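Long-range contact in Mgp-operon protein 3 (Mycoplasma pneumoniae, PDB 6RJ1), which probably takes part in attaching the bacterium to host cells as the extracellular adhesin known as P40/P90: residues 691-703 and 723-735. Residues are numbered along the deposited sequence; the frame is centred on the assembly and turned at random.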
ATOM      1  N   ASP A 691       3.970 -12.140  -0.327  1.00 58.78           N
ATOM      2  CA  ASP A 691       2.997 -11.607  -1.278  1.00 58.63           C
ATOM      3  C   ASP A 691       1.629 -11.363  -0.661  1.00 61.63           C
ATOM      4  O   ASP A 691       1.164 -12.178   0.134  1.00 61.65           O
ATOM      5  CB  ASP A 691       2.905 -12.506  -2.521  1.00 60.82           C
ATOM      6  CG  ASP A 691       4.213 -12.571  -3.302  1.00 76.38           C
ATOM      7  OD1 ASP A 691       4.451 -11.672  -4.136  1.00 77.64           O
ATOM      8  OD2 ASP A 691       5.002 -13.514  -3.069  1.00 82.80           O
ATOM      9  N   GLN A 692       0.990 -10.221  -1.029  1.00 56.79           N
ATOM     10  CA  GLN A 692      -0.343  -9.773  -0.587  1.00 54.60           C
ATOM     11  C   GLN A 692      -0.406  -9.693   0.944  1.00 57.98           C
ATOM     12  O   GLN A 692      -1.367 -10.155   1.569  1.00 57.48           O
ATOM     13  CB  GLN A 692      -1.469 -10.660  -1.168  1.00 54.75           C
ATOM     14  CG  GLN A 692      -1.367 -10.953  -2.657  1.00 50.48           C
ATOM     15  CD  GLN A 692      -2.072  -9.964  -3.542  1.00 55.94           C
ATOM     16  OE1 GLN A 692      -1.949  -8.752  -3.403  1.00 50.99           O
ATOM     17  NE2 GLN A 692      -2.820 -10.469  -4.505  1.00 47.84           N
ATOM     18  N   LEU A 693       0.637  -9.101   1.541  1.00 53.84           N
ATOM     19  CA  LEU A 693       0.772  -8.983   2.986  1.00 53.13           C
ATOM     20  C   LEU A 693       0.235  -7.684   3.570  1.00 58.22           C
ATOM     21  O   LEU A 693       0.769  -6.601   3.296  1.00 58.77           O
ATOM     22  CB  LEU A 693       2.236  -9.194   3.397  1.00 52.53           C
ATOM     23  CG  LEU A 693       2.581 -10.451   4.196  1.00 55.51           C
ATOM     24  CD1 LEU A 693       2.177 -11.735   3.465  1.00 53.85           C
ATOM     25  CD2 LEU A 693       4.059 -10.473   4.505  1.00 57.37           C
ATOM     26  N   LEU A 694      -0.816  -7.801   4.405  1.00 53.77           N
ATOM     27  CA  LEU A 694      -1.359  -6.663   5.120  1.00 53.11           C
ATOM     28  C   LEU A 694      -0.617  -6.548   6.448  1.00 57.42           C
ATOM     29  O   LEU A 694      -0.459  -7.525   7.167  1.00 56.19           O
ATOM     30  CB  LEU A 694      -2.879  -6.751   5.336  1.00 52.70           C
ATOM     31  CG  LEU A 694      -3.526  -5.448   5.875  1.00 56.19           C
ATOM     32  CD1 LEU A 694      -3.926  -4.501   4.738  1.00 55.12           C
ATOM     33  CD2 LEU A 694      -4.699  -5.748   6.773  1.00 56.19           C
ATOM     34  N   VAL A 695      -0.134  -5.353   6.727  1.00 55.28           N
ATOM     35  CA  VAL A 695       0.598  -4.962   7.921  1.00 55.84           C
ATOM     36  C   VAL A 695      -0.334  -4.009   8.684  1.00 61.84           C
ATOM     37  O   VAL A 695      -0.918  -3.098   8.091  1.00 61.36           O
ATOM     38  CB  VAL A 695       1.938  -4.293   7.492  1.00 59.95           C
ATOM     39  CG1 VAL A 695       2.612  -3.573   8.644  1.00 59.92           C
ATOM     40  CG2 VAL A 695       2.888  -5.318   6.880  1.00 59.43           C
ATOM     41  N   TYR A 696      -0.522  -4.257   9.978  1.00 59.89           N
ATOM     42  CA  TYR A 696      -1.401  -3.447  10.831  1.00 60.14           C
ATOM     43  C   TYR A 696      -0.838  -3.385  12.243  1.00 65.84           C
ATOM     44  O   TYR A 696       0.006  -4.208  12.603  1.00 65.11           O
ATOM     45  CB  TYR A 696      -2.841  -4.011  10.837  1.00 61.25           C
ATOM     46  CG  TYR A 696      -2.955  -5.422  11.382  1.00 62.49           C
ATOM     47  CD1 TYR A 696      -2.735  -6.530  10.563  1.00 63.91           C
ATOM     48  CD2 TYR A 696      -3.288  -5.652  12.715  1.00 62.95           C
ATOM     49  CE1 TYR A 696      -2.814  -7.827  11.063  1.00 64.27           C
ATOM     50  CE2 TYR A 696      -3.382  -6.947  13.223  1.00 63.99           C
ATOM     51  CZ  TYR A 696      -3.135  -8.032  12.395  1.00 72.70           C
ATOM     52  OH  TYR A 696      -3.211  -9.315  12.887  1.00 75.83           O
ATOM     53  N   GLY A 697      -1.314  -2.432  13.033  1.00 63.78           N
ATOM     54  CA  GLY A 697      -0.868  -2.305  14.411  1.00 63.73           C
ATOM     55  C   GLY A 697      -1.347  -1.079  15.150  1.00 67.71           C
ATOM     56  O   GLY A 697      -1.962  -0.175  14.571  1.00 66.37           O
ATOM     57  N   ILE A 698      -1.068  -1.081  16.460  1.00 64.94           N
ATOM     58  CA  ILE A 698      -1.344  -0.014  17.413  1.00 65.22           C
ATOM     59  C   ILE A 698       0.015   0.528  17.889  1.00 70.29           C
ATOM     60  O   ILE A 698       0.928  -0.260  18.158  1.00 70.64           O
ATOM     61  CB  ILE A 698      -2.290  -0.477  18.569  1.00 68.25           C
ATOM     62  CG1 ILE A 698      -2.748   0.723  19.428  1.00 67.80           C
ATOM     63  CG2 ILE A 698      -1.694  -1.640  19.429  1.00 69.36           C
ATOM     64  CD1 ILE A 698      -3.904   0.433  20.369  1.00 76.28           C
ATOM     65  N   VAL A 699       0.165   1.859  17.930  1.00 66.53           N
ATOM     66  CA  VAL A 699       1.421   2.497  18.313  1.00 66.46           C
ATOM     67  C   VAL A 699       1.161   3.613  19.348  1.00 72.83           C
ATOM     68  O   VAL A 699       0.260   4.437  19.169  1.00 72.74           O
ATOM     69  CB  VAL A 699       2.277   2.929  17.072  1.00 69.83           C
ATOM     70  CG1 VAL A 699       1.446   3.059  15.794  1.00 69.86           C
ATOM     71  CG2 VAL A 699       3.112   4.174  17.322  1.00 69.15           C
ATOM     72  N   ASN A 700       1.928   3.579  20.463  1.00 70.58           N
ATOM     73  CA  ASN A 700       1.848   4.534  21.567  1.00 71.10           C
ATOM     74  C   ASN A 700       2.757   5.752  21.373  1.00 76.57           C
ATOM     75  O   ASN A 700       3.630   5.733  20.500  1.00 75.47           O
ATOM     76  CB  ASN A 700       2.143   3.844  22.905  1.00 72.89           C
ATOM     77  CG  ASN A 700       3.491   3.182  22.993  1.00 89.20           C
ATOM     78  OD1 ASN A 700       4.542   3.827  22.974  1.00 79.16           O
ATOM     79  ND2 ASN A 700       3.485   1.871  23.105  1.00 84.34           N
ATOM     80  N   GLU A 701       2.567   6.790  22.230  1.00 75.01           N
ATOM     81  CA  GLU A 701       3.315   8.052  22.219  1.00 75.96           C
ATOM     82  C   GLU A 701       4.836   7.889  22.262  1.00 80.71           C
ATOM     83  O   GLU A 701       5.527   8.624  21.555  1.00 80.77           O
ATOM     84  CB  GLU A 701       2.851   9.000  23.335  1.00 77.84           C
ATOM     85  CG  GLU A 701       1.561   9.738  23.012  1.00 95.11           C
ATOM     86  CD  GLU A 701       1.526  11.207  23.396  1.00129.14           C
ATOM     87  OE1 GLU A 701       1.659  11.513  24.604  1.00130.90           O
ATOM     88  OE2 GLU A 701       1.352  12.052  22.488  1.00127.80           O
ATOM     89  N   SER A 702       5.362   6.947  23.082  1.00 76.96           N
ATOM     90  CA  SER A 702       6.807   6.722  23.175  1.00 76.63           C
ATOM     91  C   SER A 702       7.364   6.106  21.878  1.00 80.89           C
ATOM     92  O   SER A 702       8.473   6.450  21.471  1.00 81.30           O
ATOM     93  CB  SER A 702       7.165   5.893  24.406  1.00 80.48           C
ATOM     94  OG  SER A 702       7.048   4.494  24.199  1.00 91.28           O
ATOM     95  N   GLU A 703       6.572   5.237  21.214  1.00 76.56           N
ATOM     96  CA  GLU A 703       6.944   4.625  19.937  1.00 76.03           C
ATOM     97  C   GLU A 703       6.943   5.700  18.843  1.00 78.57           C
ATOM     98  O   GLU A 703       7.820   5.702  17.979  1.00 77.97           O
ATOM     99  CB  GLU A 703       5.999   3.468  19.571  1.00 77.45           C
ATOM    100  CG  GLU A 703       6.188   2.219  20.418  1.00 86.90           C
ATOM    101  CD  GLU A 703       5.182   1.108  20.174  1.00106.56           C
ATOM    102  OE1 GLU A 703       3.964   1.370  20.298  1.00 94.58           O
ATOM    103  OE2 GLU A 703       5.613  -0.030  19.876  1.00102.05           O
ATOM    104  N   VAL A 723      13.737   2.268  14.617  1.00 76.05           N
ATOM    105  CA  VAL A 723      12.543   2.559  15.417  1.00 74.69           C
ATOM    106  C   VAL A 723      11.875   1.190  15.572  1.00 78.11           C
ATOM    107  O   VAL A 723      11.768   0.449  14.591  1.00 78.66           O
ATOM    108  CB  VAL A 723      11.582   3.564  14.707  1.00 77.77           C
ATOM    109  CG1 VAL A 723      10.447   4.000  15.628  1.00 77.19           C
ATOM    110  CG2 VAL A 723      12.323   4.775  14.173  1.00 77.41           C
ATOM    111  N   LYS A 724      11.455   0.838  16.785  1.00 73.16           N
ATOM    112  CA  LYS A 724      10.815  -0.453  17.020  1.00 72.55           C
ATOM    113  C   LYS A 724       9.353  -0.332  17.451  1.00 75.00           C
ATOM    114  O   LYS A 724       9.065   0.140  18.556  1.00 74.98           O
ATOM    115  CB  LYS A 724      11.626  -1.314  18.009  1.00 75.32           C
ATOM    116  CG  LYS A 724      12.846  -1.988  17.394  1.00 95.66           C
ATOM    117  CD  LYS A 724      13.450  -3.005  18.357  1.00107.87           C
ATOM    118  CE  LYS A 724      14.813  -3.480  17.911  1.00120.58           C
ATOM    119  NZ  LYS A 724      15.410  -4.428  18.887  1.00128.99           N
ATOM    120  N   TRP A 725       8.435  -0.757  16.563  1.00 69.92           N
ATOM    121  CA  TRP A 725       6.992  -0.795  16.807  1.00 69.06           C
ATOM    122  C   TRP A 725       6.668  -2.282  16.968  1.00 72.29           C
ATOM    123  O   TRP A 725       6.584  -3.017  15.980  1.00 73.19           O
ATOM    124  CB  TRP A 725       6.204  -0.146  15.641  1.00 67.59           C
ATOM    125  CG  TRP A 725       6.401   1.341  15.460  1.00 68.48           C
ATOM    126  CD1 TRP A 725       7.169   2.177  16.222  1.00 71.35           C
ATOM    127  CD2 TRP A 725       5.778   2.168  14.463  1.00 68.17           C
ATOM    128  NE1 TRP A 725       7.081   3.467  15.749  1.00 70.64           N
ATOM    129  CE2 TRP A 725       6.231   3.492  14.673  1.00 72.17           C
ATOM    130  CE3 TRP A 725       4.881   1.918  13.406  1.00 69.02           C
ATOM    131  CZ2 TRP A 725       5.821   4.559  13.863  1.00 71.45           C
ATOM    132  CZ3 TRP A 725       4.487   2.971  12.600  1.00 70.33           C
ATOM    133  CH2 TRP A 725       4.943   4.277  12.839  1.00 71.17           C
ATOM    134  N   THR A 726       6.601  -2.742  18.219  1.00 67.64           N
ATOM    135  CA  THR A 726       6.405  -4.159  18.546  1.00 67.34           C
ATOM    136  C   THR A 726       4.933  -4.617  18.571  1.00 71.56           C
ATOM    137  O   THR A 726       4.674  -5.819  18.452  1.00 70.87           O
ATOM    138  CB  THR A 726       7.124  -4.503  19.852  1.00 73.42           C
ATOM    139  OG1 THR A 726       6.780  -3.534  20.835  1.00 73.03           O
ATOM    140  CG2 THR A 726       8.639  -4.551  19.684  1.00 72.21           C
ATOM    141  N   ASN A 727       3.976  -3.683  18.713  1.00 68.09           N
ATOM    142  CA  ASN A 727       2.559  -4.049  18.743  1.00 67.61           C
ATOM    143  C   ASN A 727       1.919  -3.952  17.356  1.00 69.71           C
ATOM    144  O   ASN A 727       0.918  -3.265  17.146  1.00 69.09           O
ATOM    145  CB  ASN A 727       1.804  -3.271  19.815  1.00 68.36           C
ATOM    146  CG  ASN A 727       2.225  -3.701  21.186  1.00 89.59           C
ATOM    147  OD1 ASN A 727       1.951  -4.824  21.612  1.00 89.25           O
ATOM    148  ND2 ASN A 727       2.929  -2.835  21.889  1.00 79.85           N
ATOM    149  N   THR A 728       2.530  -4.662  16.409  1.00 65.33           N
ATOM    150  CA  THR A 728       2.092  -4.747  15.023  1.00 65.06           C
ATOM    151  C   THR A 728       2.073  -6.216  14.612  1.00 68.82           C
ATOM    152  O   THR A 728       2.599  -7.074  15.334  1.00 69.93           O
ATOM    153  CB  THR A 728       3.002  -3.903  14.090  1.00 71.02           C
ATOM    154  OG1 THR A 728       4.351  -4.319  14.242  1.00 67.20           O
ATOM    155  CG2 THR A 728       2.895  -2.394  14.335  1.00 68.29           C
ATOM    156  N   ALA A 729       1.453  -6.510  13.464  1.00 63.40           N
ATOM    157  CA  ALA A 729       1.380  -7.852  12.897  1.00 62.37           C
ATOM    158  C   ALA A 729       1.185  -7.787  11.386  1.00 64.71           C
ATOM    159  O   ALA A 729       0.845  -6.734  10.830  1.00 63.97           O
ATOM    160  CB  ALA A 729       0.253  -8.640  13.537  1.00 63.18           C
ATOM    161  N   SER A 730       1.431  -8.920  10.725  1.00 60.60           N
ATOM    162  CA  SER A 730       1.258  -9.062   9.293  1.00 60.10           C
ATOM    163  C   SER A 730       0.356 -10.238   9.024  1.00 63.98           C
ATOM    164  O   SER A 730       0.344 -11.215   9.786  1.00 64.70           O
ATOM    165  CB  SER A 730       2.597  -9.220   8.581  1.00 63.29           C
ATOM    166  OG  SER A 730       3.136 -10.524   8.719  1.00 72.56           O
ATOM    167  N   HIS A 731      -0.414 -10.141   7.950  1.00 58.57           N
ATOM    168  CA  HIS A 731      -1.343 -11.183   7.572  1.00 57.00           C
ATOM    169  C   HIS A 731      -1.440 -11.300   6.066  1.00 59.04           C
ATOM    170  O   HIS A 731      -1.491 -10.297   5.353  1.00 57.36           O
ATOM    171  CB  HIS A 731      -2.728 -10.908   8.175  1.00 57.39           C
ATOM    172  CG  HIS A 731      -3.500 -12.153   8.455  1.00 60.64           C
ATOM    173  ND1 HIS A 731      -3.645 -12.635   9.746  1.00 62.45           N
ATOM    174  CD2 HIS A 731      -4.117 -13.003   7.598  1.00 61.86           C
ATOM    175  CE1 HIS A 731      -4.346 -13.752   9.632  1.00 61.62           C
ATOM    176  NE2 HIS A 731      -4.660 -14.009   8.360  1.00 61.82           N
ATOM    177  N   TYR A 732      -1.497 -12.536   5.592  1.00 55.57           N
ATOM    178  CA  TYR A 732      -1.644 -12.848   4.184  1.00 55.50           C
ATOM    179  C   TYR A 732      -3.092 -12.584   3.792  1.00 60.91           C
ATOM    180  O   TYR A 732      -4.022 -13.171   4.355  1.00 60.68           O
ATOM    181  CB  TYR A 732      -1.212 -14.300   3.930  1.00 55.66           C
ATOM    182  CG  TYR A 732      -1.493 -14.843   2.548  1.00 55.74           C
ATOM    183  CD1 TYR A 732      -0.929 -14.256   1.416  1.00 57.95           C
ATOM    184  CD2 TYR A 732      -2.246 -16.001   2.376  1.00 55.09           C
ATOM    185  CE1 TYR A 732      -1.152 -14.786   0.142  1.00 58.56           C
ATOM    186  CE2 TYR A 732      -2.465 -16.541   1.115  1.00 55.30           C
ATOM    187  CZ  TYR A 732      -1.912 -15.937   0.003  1.00 63.38           C
ATOM    188  OH  TYR A 732      -2.136 -16.507  -1.220  1.00 66.47           O
ATOM    189  N   LEU A 733      -3.270 -11.642   2.869  1.00 57.33           N
ATOM    190  CA  LEU A 733      -4.581 -11.218   2.403  1.00 56.70           C
ATOM    191  C   LEU A 733      -4.608 -11.164   0.860  1.00 57.78           C
ATOM    192  O   LEU A 733      -4.412 -10.100   0.275  1.00 55.64           O
ATOM    193  CB  LEU A 733      -4.910  -9.854   3.054  1.00 56.74           C
ATOM    194  CG  LEU A 733      -6.331  -9.333   2.976  1.00 61.33           C
ATOM    195  CD1 LEU A 733      -7.323 -10.325   3.545  1.00 61.27           C
ATOM    196  CD2 LEU A 733      -6.443  -8.014   3.711  1.00 65.13           C
ATOM    197  N   PRO A 734      -4.815 -12.322   0.193  1.00 53.74           N
ATOM    198  CA  PRO A 734      -4.826 -12.328  -1.277  1.00 54.22           C
ATOM    199  C   PRO A 734      -6.112 -11.774  -1.878  1.00 62.58           C
ATOM    200  O   PRO A 734      -7.100 -11.668  -1.161  1.00 63.18           O
ATOM    201  CB  PRO A 734      -4.672 -13.817  -1.602  1.00 55.10           C
ATOM    202  CG  PRO A 734      -5.321 -14.504  -0.473  1.00 58.65           C
ATOM    203  CD  PRO A 734      -5.031 -13.680   0.736  1.00 54.46           C
ATOM    204  N   VAL A 735      -6.123 -11.461  -3.197  1.00 62.58           N
ATOM    205  CA  VAL A 735      -7.352 -11.030  -3.887  1.00 64.32           C
ATOM    206  C   VAL A 735      -8.298 -12.232  -4.012  1.00 71.62           C
ATOM    207  O   VAL A 735      -7.810 -13.366  -4.120  1.00 72.13           O
ATOM    208  CB  VAL A 735      -7.142 -10.403  -5.292  1.00 68.72           C
ATOM    209  CG1 VAL A 735      -6.840  -8.924  -5.200  1.00 68.97           C
ATOM    210  CG2 VAL A 735      -6.107 -11.145  -6.127  1.00 68.57           C
TER
HETATM  211  O   HOH W   1       3.709  -0.840  18.047  1.00 61.73           O
HETATM  212  O   HOH W   2       1.757  -0.074  20.860  1.00 65.36           O
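E703 OE2 accepts a weak bond from T726 N (3.3 Å) and a shorter one from a water that also accepts from N727 N and donates to I698 O. A second water joins the other oxygen, OE1, to I698 O and, weakly, to N727 ND2. With CG beside the backbone N (chi1 -72°) and the chain extended beyond it, the carboxylate reaches the inverse gamma turn centred on N727 and, through the two waters, I698 O. Glutamate suits this place because E703 OE1 also accepts N700 N (3.0 Å) on its anti lone pair, while N700 OD1 accepts E703 N: a capping box that starts helix 701-712. W725 NE1 donates to E703 O (3.2 Å) from above the carbonyl plane, and V699 CG2 lies over the five-membered ring of W725 in a CH-pi contact.

Beyond this junction, strands 693-699 and 728-732 pair antiparallel; Y696 and A729 bond reciprocally. G697, lacking a side chain, lets T728 approach to 3.9 Å between CA atoms. With CG set between its backbone N and carbonyl carbon (chi1 61°), Y696 brings one ring face over A729 O, its CZ 3.6 Å from the small A729 CB, and its hydroxyl bonds to S833. One buried carboxylate, probably ionised given its donors, thus ties helix start, turn and sheet together.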